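Local atomic coordinates of thiosulfate sulfurtransferase (Pseudomonas aeruginosa, PDB entry 1YT8), a protein that probably transfers sulfur from thiosulfate to cyanide, as a sulfurtransferase built from repeated rhodanese-like domains. Residues A[8-13]-A[93-98]; A[170-175]-A[332-337]; A[285-290]-A[326-331]. One frame throughout, in Å; residues are numbered along the deposited sequence.

Contact 1 (A[8-13]-A[93-98])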
# COMPACT_ATOMS: atom_id res chain seq x y z
N VAL A 8 27.72 5.64 -4.17
CA VAL A 8 27.52 4.23 -3.90
C VAL A 8 27.44 4.01 -2.38
O VAL A 8 28.28 4.50 -1.62
CB VAL A 8 28.67 3.36 -4.45
CG1 VAL A 8 28.42 1.90 -4.12
CG2 VAL A 8 28.79 3.56 -5.96
N ARG A 9 26.43 3.26 -1.96
CA ARG A 9 26.23 2.92 -0.57
C ARG A 9 26.11 1.41 -0.47
O ARG A 9 25.51 0.76 -1.33
CB ARG A 9 24.98 3.60 -0.02
CG ARG A 9 25.25 4.98 0.56
CD ARG A 9 24.04 5.53 1.31
NE ARG A 9 23.10 6.23 0.43
CZ ARG A 9 23.18 7.51 0.12
NH1 ARG A 9 24.17 8.25 0.60
NH2 ARG A 9 22.27 8.07 -0.67
N THR A 10 26.69 0.85 0.59
CA THR A 10 26.69 -0.59 0.80
C THR A 10 25.67 -1.07 1.82
O THR A 10 25.00 -0.28 2.48
CB THR A 10 28.06 -1.07 1.29
OG1 THR A 10 28.24 -0.67 2.66
CG2 THR A 10 29.18 -0.47 0.45
N PHE A 11 25.58 -2.39 1.93
CA PHE A 11 24.71 -3.04 2.89
C PHE A 11 25.05 -2.47 4.27
O PHE A 11 24.17 -2.13 5.06
CB PHE A 11 24.97 -4.55 2.88
CG PHE A 11 24.53 -5.26 4.13
CD1 PHE A 11 23.18 -5.53 4.36
CD2 PHE A 11 25.47 -5.65 5.09
CE1 PHE A 11 22.77 -6.16 5.54
CE2 PHE A 11 25.07 -6.28 6.27
CZ PHE A 11 23.71 -6.54 6.49
N HIS A 12 26.35 -2.36 4.55
CA HIS A 12 26.81 -1.84 5.83
C HIS A 12 26.40 -0.40 6.10
O HIS A 12 26.10 -0.04 7.24
CB HIS A 12 28.33 -2.00 5.92
CG HIS A 12 28.77 -3.43 5.91
ND1 HIS A 12 28.53 -4.29 6.97
CD2 HIS A 12 29.35 -4.18 4.95
CE1 HIS A 12 28.94 -5.50 6.65
NE2 HIS A 12 29.44 -5.47 5.43
N ASP A 13 26.38 0.43 5.05
CA ASP A 13 25.97 1.83 5.20
C ASP A 13 24.50 1.87 5.61
O ASP A 13 24.11 2.61 6.51
CB ASP A 13 26.13 2.60 3.89
CG ASP A 13 27.58 2.85 3.51
OD1 ASP A 13 28.36 3.31 4.38
OD2 ASP A 13 27.94 2.60 2.34
N LEU A 93 23.60 4.35 -5.47
CA LEU A 93 23.25 3.02 -5.96
C LEU A 93 23.73 2.06 -4.88
O LEU A 93 24.77 2.30 -4.27
CB LEU A 93 23.99 2.71 -7.26
CG LEU A 93 23.78 3.64 -8.46
CD1 LEU A 93 24.76 3.27 -9.57
CD2 LEU A 93 22.35 3.53 -8.94
N LEU A 94 22.98 1.00 -4.63
CA LEU A 94 23.37 0.00 -3.64
C LEU A 94 24.47 -0.85 -4.26
O LEU A 94 24.30 -1.42 -5.34
CB LEU A 94 22.19 -0.90 -3.27
CG LEU A 94 22.49 -2.06 -2.32
CD1 LEU A 94 22.88 -1.51 -0.95
CD2 LEU A 94 21.28 -2.96 -2.20
N ASP A 95 25.61 -0.93 -3.58
CA ASP A 95 26.74 -1.70 -4.08
C ASP A 95 26.37 -3.16 -4.37
O ASP A 95 25.97 -3.90 -3.47
CB ASP A 95 27.89 -1.65 -3.06
CG ASP A 95 29.14 -2.34 -3.55
OD1 ASP A 95 29.63 -1.99 -4.64
OD2 ASP A 95 29.64 -3.24 -2.84
N GLY A 96 26.50 -3.55 -5.63
CA GLY A 96 26.18 -4.91 -6.03
C GLY A 96 24.70 -5.20 -6.19
O GLY A 96 24.31 -6.32 -6.52
N GLY A 97 23.87 -4.19 -5.96
CA GLY A 97 22.43 -4.39 -6.08
C GLY A 97 21.92 -5.44 -5.11
O GLY A 97 22.49 -5.61 -4.03
N LEU A 98 20.86 -6.14 -5.49
CA LEU A 98 20.27 -7.17 -4.64
C LEU A 98 21.31 -8.22 -4.25
O LEU A 98 21.38 -8.63 -3.08
CB LEU A 98 19.10 -7.84 -5.35
CG LEU A 98 18.39 -8.96 -4.57
CD1 LEU A 98 17.62 -8.36 -3.40
CD2 LEU A 98 17.44 -9.71 -5.50
O HOH W 1 26.14 -3.78 -0.60
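V8 meets the second segment with its CG1 methyl, which lies 3.7 Å from CB of D95. That methyl is set opposite the backbone N (chi1 179°), beside its own carbonyl carbon, and there the O of L93 lies equally near to it. The CA-H of V8 also points at this oxygen in a CA-H...O contact. The next residue, R9, carries both backbone bonds of the pairing: its N donates to L93 O over 3.0 Å, and its O accepts from D95 N over 2.8 Å. The CA of L94 adds a further CA-H...O contact to R9 O, so this carbonyl is approached by two groups of segment 93-98. R9 pairs with L94 in parallel register and both side chains lie on one face of the sheet, V8 and L93 on the other. From L94, CD1 reaches R9 O at 3.5 Å and comes next to the T10 carbonyl carbon. T10 follows the strand and occupies the N-cap position of helix 11-20. Its CG2 runs side by side with CB of D95, 3.9 Å away, while its N donates almost straight (174°) to D13 OD2 and its OG1 accepts from D13 N. This reciprocal pair is a capping box. At F11 the backbones have parted enough for one water to link F11 N with D95 O, beside the type II turn from L94 to G97. The short strand 7-9 forms one border of the parallel sheet, next to strand 91-94, which is followed inward by strand 66-69. The R9 guanidinium group hydrogen-bonds T67 OG1 and I66 O of strand 66-69 and forms a salt bridge with D90, just ahead of strand 91-94. L93 packs against A76 and A80 of helix 75-85, and the F11 ring meets W101 of helix 97-103 edge-to-face.

Contact 2 (A[170-175]-A[332-337]); sequences PGAELV and GVRANM
E173 and R334 face each other with their flat groups nearly perpendicular, the carboxylate and guanidinium planes standing 82° apart. NH1 of R334 donates to OE2 of E173 over 2.8 Å in a nearly straight salt bridge (166°). The oxygen sits at the guanidinium edge, in its plane, and offers its syn lone pair. E173 starts out away from helix 334-344, but a bend at chi2 (-68°) brings its carboxylate back to the arginine; R334 folds in turn at chi3. Closer to the backbone, CG of R334 rests on the carbonyl O of A172 at 3.4 Å, so the aliphatic part of the arginine lies against the backbone at A172. The second half of the interface is apolar. V175 crosses V333 obliquely, CG1 to CG1 at 3.7 Å, and meets selenomethionine M337 at about a right angle, its CG2 lying 3.8 Å from CG of M337. All six touching residues are buried. R334 has further salt-bridge partners in D331, D330 and E293, and E173 OE1 binds R177. The surrounding carboxylates would probably stabilise the charged arginine, while R334 and R177 would favour an ionised E173. The contact joins the beginnings of two helices from separate rhodanese-like sequence repeats, forming a buried interdomain interface in this multidomain sulfurtransferase.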
# COMPACT_ATOMS: atom_id res chain seq x y z
N PRO A 170 -13.11 -2.20 8.91
CA PRO A 170 -11.68 -1.98 8.66
C PRO A 170 -10.89 -1.76 9.95
O PRO A 170 -11.35 -1.10 10.88
CB PRO A 170 -11.68 -0.75 7.75
CG PRO A 170 -12.93 -0.95 6.95
CD PRO A 170 -13.93 -1.35 8.02
N GLY A 171 -9.69 -2.34 9.98
CA GLY A 171 -8.80 -2.28 11.13
C GLY A 171 -8.89 -1.17 12.16
O GLY A 171 -9.12 -1.45 13.35
N ALA A 172 -8.70 0.07 11.74
CA ALA A 172 -8.73 1.19 12.69
C ALA A 172 -10.11 1.47 13.27
O ALA A 172 -10.22 2.12 14.31
CB ALA A 172 -8.17 2.44 12.03
N GLU A 173 -11.16 0.99 12.61
CA GLU A 173 -12.53 1.21 13.07
C GLU A 173 -12.96 0.26 14.19
O GLU A 173 -13.93 0.52 14.89
CB GLU A 173 -13.51 1.04 11.90
CG GLU A 173 -13.25 1.92 10.67
CD GLU A 173 -13.48 3.40 10.92
OE1 GLU A 173 -14.31 3.74 11.79
OE2 GLU A 173 -12.85 4.23 10.23
N LEU A 174 -12.23 -0.84 14.37
CA LEU A 174 -12.59 -1.83 15.38
C LEU A 174 -12.88 -1.32 16.79
O LEU A 174 -13.97 -1.54 17.32
CB LEU A 174 -11.52 -2.93 15.43
CG LEU A 174 -11.52 -3.84 14.19
CD1 LEU A 174 -10.26 -4.69 14.18
CD2 LEU A 174 -12.76 -4.73 14.19
N VAL A 175 -11.92 -0.64 17.41
CA VAL A 175 -12.13 -0.13 18.76
C VAL A 175 -13.24 0.92 18.81
O VAL A 175 -13.97 1.03 19.80
CB VAL A 175 -10.82 0.47 19.32
CG1 VAL A 175 -11.05 1.07 20.70
CG2 VAL A 175 -9.77 -0.63 19.40
N GLY A 332 -10.99 10.59 18.24
CA GLY A 332 -10.18 10.29 19.41
C GLY A 332 -9.86 8.82 19.62
O GLY A 332 -9.35 8.44 20.67
N VAL A 333 -10.16 7.98 18.62
CA VAL A 333 -9.89 6.55 18.73
C VAL A 333 -8.98 6.02 17.62
O VAL A 333 -7.94 5.43 17.89
CB VAL A 333 -11.20 5.72 18.70
CG1 VAL A 333 -10.87 4.23 18.70
CG2 VAL A 333 -12.07 6.06 19.90
N ARG A 334 -9.40 6.23 16.38
CA ARG A 334 -8.67 5.72 15.22
C ARG A 334 -7.20 6.11 15.11
O ARG A 334 -6.34 5.25 14.90
CB ARG A 334 -9.42 6.11 13.95
CG ARG A 334 -10.78 5.41 13.86
CD ARG A 334 -11.55 5.79 12.62
NE ARG A 334 -12.07 7.15 12.69
CZ ARG A 334 -12.96 7.65 11.84
NH1 ARG A 334 -13.43 6.91 10.85
NH2 ARG A 334 -13.39 8.90 12.00
N ALA A 335 -6.91 7.40 15.25
CA ALA A 335 -5.53 7.86 15.18
C ALA A 335 -4.72 7.30 16.36
O ALA A 335 -3.60 6.84 16.17
CB ALA A 335 -5.48 9.39 15.18
N ASN A 336 -5.29 7.32 17.56
CA ASN A 336 -4.59 6.80 18.73
C ASN A 336 -4.23 5.32 18.57
O ASN A 336 -3.11 4.92 18.87
CB ASN A 336 -5.41 6.97 20.01
CG ASN A 336 -5.34 8.39 20.58
OD1 ASN A 336 -4.27 9.00 20.61
ND2 ASN A 336 -6.48 8.90 21.04
N MSE A 337 -5.19 4.52 18.13
CA MSE A 337 -4.95 3.09 17.95
C MSE A 337 -3.92 2.82 16.86
O MSE A 337 -2.99 2.04 17.05
CB MSE A 337 -6.25 2.33 17.64
CG MSE A 337 -7.22 2.18 18.82
SE MSE A 337 -6.45 1.54 20.49
CE MSE A 337 -5.77 -0.19 19.91

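Contact 3 (A[285-290]-A[326-331])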
# COMPACT_ATOMS: atom_id res chain seq x y z
N LEU A 285 1.83 13.77 7.09
CA LEU A 285 0.57 14.13 7.74
C LEU A 285 -0.48 13.18 7.14
O LEU A 285 -0.84 13.31 5.98
CB LEU A 285 0.21 15.58 7.42
CG LEU A 285 -1.09 16.12 8.04
CD1 LEU A 285 -1.03 16.00 9.56
CD2 LEU A 285 -1.29 17.57 7.62
N LEU A 286 -0.96 12.25 7.96
CA LEU A 286 -1.91 11.23 7.49
C LEU A 286 -3.27 11.17 8.19
O LEU A 286 -3.35 11.16 9.42
CB LEU A 286 -1.23 9.87 7.60
CG LEU A 286 0.22 9.83 7.11
CD1 LEU A 286 0.85 8.51 7.52
CD2 LEU A 286 0.27 10.01 5.60
N ASP A 287 -4.34 11.08 7.39
CA ASP A 287 -5.72 11.00 7.87
C ASP A 287 -6.15 9.53 7.87
O ASP A 287 -6.28 8.92 6.81
CB ASP A 287 -6.63 11.80 6.92
CG ASP A 287 -8.04 12.01 7.47
OD1 ASP A 287 -8.65 11.05 7.98
OD2 ASP A 287 -8.55 13.15 7.36
N VAL A 288 -6.37 8.96 9.06
CA VAL A 288 -6.74 7.54 9.17
C VAL A 288 -8.23 7.19 9.13
O VAL A 288 -8.61 6.03 9.36
CB VAL A 288 -6.13 6.93 10.46
CG1 VAL A 288 -4.60 7.03 10.41
CG2 VAL A 288 -6.67 7.64 11.70
N ARG A 289 -9.08 8.17 8.84
CA ARG A 289 -10.52 7.92 8.76
C ARG A 289 -10.86 7.24 7.43
O ARG A 289 -9.97 6.95 6.63
CB ARG A 289 -11.28 9.24 8.88
CG ARG A 289 -10.95 10.03 10.14
CD ARG A 289 -11.60 11.40 10.08
NE ARG A 289 -11.11 12.16 8.93
CZ ARG A 289 -11.77 13.16 8.35
NH1 ARG A 289 -12.95 13.54 8.83
NH2 ARG A 289 -11.25 13.76 7.30
N THR A 290 -12.15 6.97 7.21
CA THR A 290 -12.59 6.32 5.97
C THR A 290 -12.38 7.27 4.79
O THR A 290 -12.27 8.48 4.96
CB THR A 290 -14.09 5.94 6.01
OG1 THR A 290 -14.89 7.13 6.11
CG2 THR A 290 -14.38 5.03 7.20
N VAL A 326 2.37 11.97 11.61
CA VAL A 326 1.38 12.71 12.40
C VAL A 326 0.00 12.22 11.94
O VAL A 326 -0.35 12.38 10.77
CB VAL A 326 1.49 14.23 12.19
CG1 VAL A 326 0.39 14.94 12.97
CG2 VAL A 326 2.85 14.71 12.63
N LEU A 327 -0.77 11.64 12.85
CA LEU A 327 -2.07 11.10 12.48
C LEU A 327 -3.28 11.95 12.84
O LEU A 327 -3.37 12.52 13.93
CB LEU A 327 -2.23 9.70 13.08
CG LEU A 327 -1.11 8.70 12.78
CD1 LEU A 327 -1.57 7.30 13.19
CD2 LEU A 327 -0.76 8.72 11.29
N VAL A 328 -4.22 12.00 11.89
CA VAL A 328 -5.45 12.78 12.03
C VAL A 328 -6.73 11.95 12.07
O VAL A 328 -6.90 11.00 11.31
CB VAL A 328 -5.60 13.77 10.85
CG1 VAL A 328 -6.89 14.59 11.00
CG2 VAL A 328 -4.39 14.69 10.79
N ASP A 329 -7.63 12.31 12.98
CA ASP A 329 -8.95 11.69 13.07
C ASP A 329 -9.84 12.71 13.79
O ASP A 329 -9.34 13.70 14.31
CB ASP A 329 -8.93 10.33 13.80
CG ASP A 329 -8.97 10.43 15.32
OD1 ASP A 329 -9.40 11.46 15.88
OD2 ASP A 329 -8.57 9.44 15.97
N ASP A 330 -11.15 12.47 13.80
CA ASP A 330 -12.07 13.39 14.45
C ASP A 330 -12.92 12.66 15.48
O ASP A 330 -14.05 13.06 15.77
CB ASP A 330 -13.00 14.03 13.40
CG ASP A 330 -13.74 13.00 12.55
OD1 ASP A 330 -13.73 11.80 12.91
OD2 ASP A 330 -14.34 13.38 11.53
N ASP A 331 -12.36 11.60 16.05
CA ASP A 331 -13.08 10.78 17.02
C ASP A 331 -12.31 10.44 18.29
O ASP A 331 -12.90 10.03 19.28
CB ASP A 331 -13.51 9.47 16.35
CG ASP A 331 -12.34 8.76 15.69
OD1 ASP A 331 -11.98 9.15 14.55
OD2 ASP A 331 -11.77 7.83 16.30
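Strands 285-287 and 326-328 run parallel, their axes approaching to 4.6 Å with a crossing angle of -27°, joined by L286 N to V326 O, V328 N to L286 O and V288 N to V328 O. On one face, CD1 of L285 touches both V326 CG1 and V328 CG2, each at 3.8 Å. On the other face CB of L286 meets L327 CD2 at 3.9 Å, while L327 CD1 turns to V288 CG1. Toward the strand ends the chemistry becomes ionic. R289 grips the D287 carboxylate side-on: NE binds OD1 over 2.9 Å in the guanidinium plane, and NH2 binds OD2 over 2.8 Å, a grip that fixes the rotation of the guanidinium. D287 OD1 also accepts from R289 N, closing an Asx turn, so this oxygen is held by two donors. NH1 of R289 then reaches D330 OD2 over 3.0 Å, from above that carboxylate, while NH2 has another acceptor in G297 O. The pair forms two adjacent inner strands of the five-stranded parallel sheet of the alpha/beta rhodanese fold, with strand order 1-5-4-2-3.

How the contacts relate
Contacts 2 and 3 are buried and adjoin, their centres 10 Å apart, whereas the centre of contact 1 is about 36 to 38 Å from theirs, at a partly exposed sheet border. Contacts 1 and 3 are both parallel strand pairs, but contact 1 joins an edge strand to its neighbour and contact 3 two inner strands, with nearly twice the buried surface. Contact 2 instead packs helix starts through ion pairing and aliphatic groups. It shares an element with contact 3, since strand 324-328 leads into helix 334-344: D329 OD2 of contact 3 probably accepts from A335 N of contact 2, and R334 packs on R289.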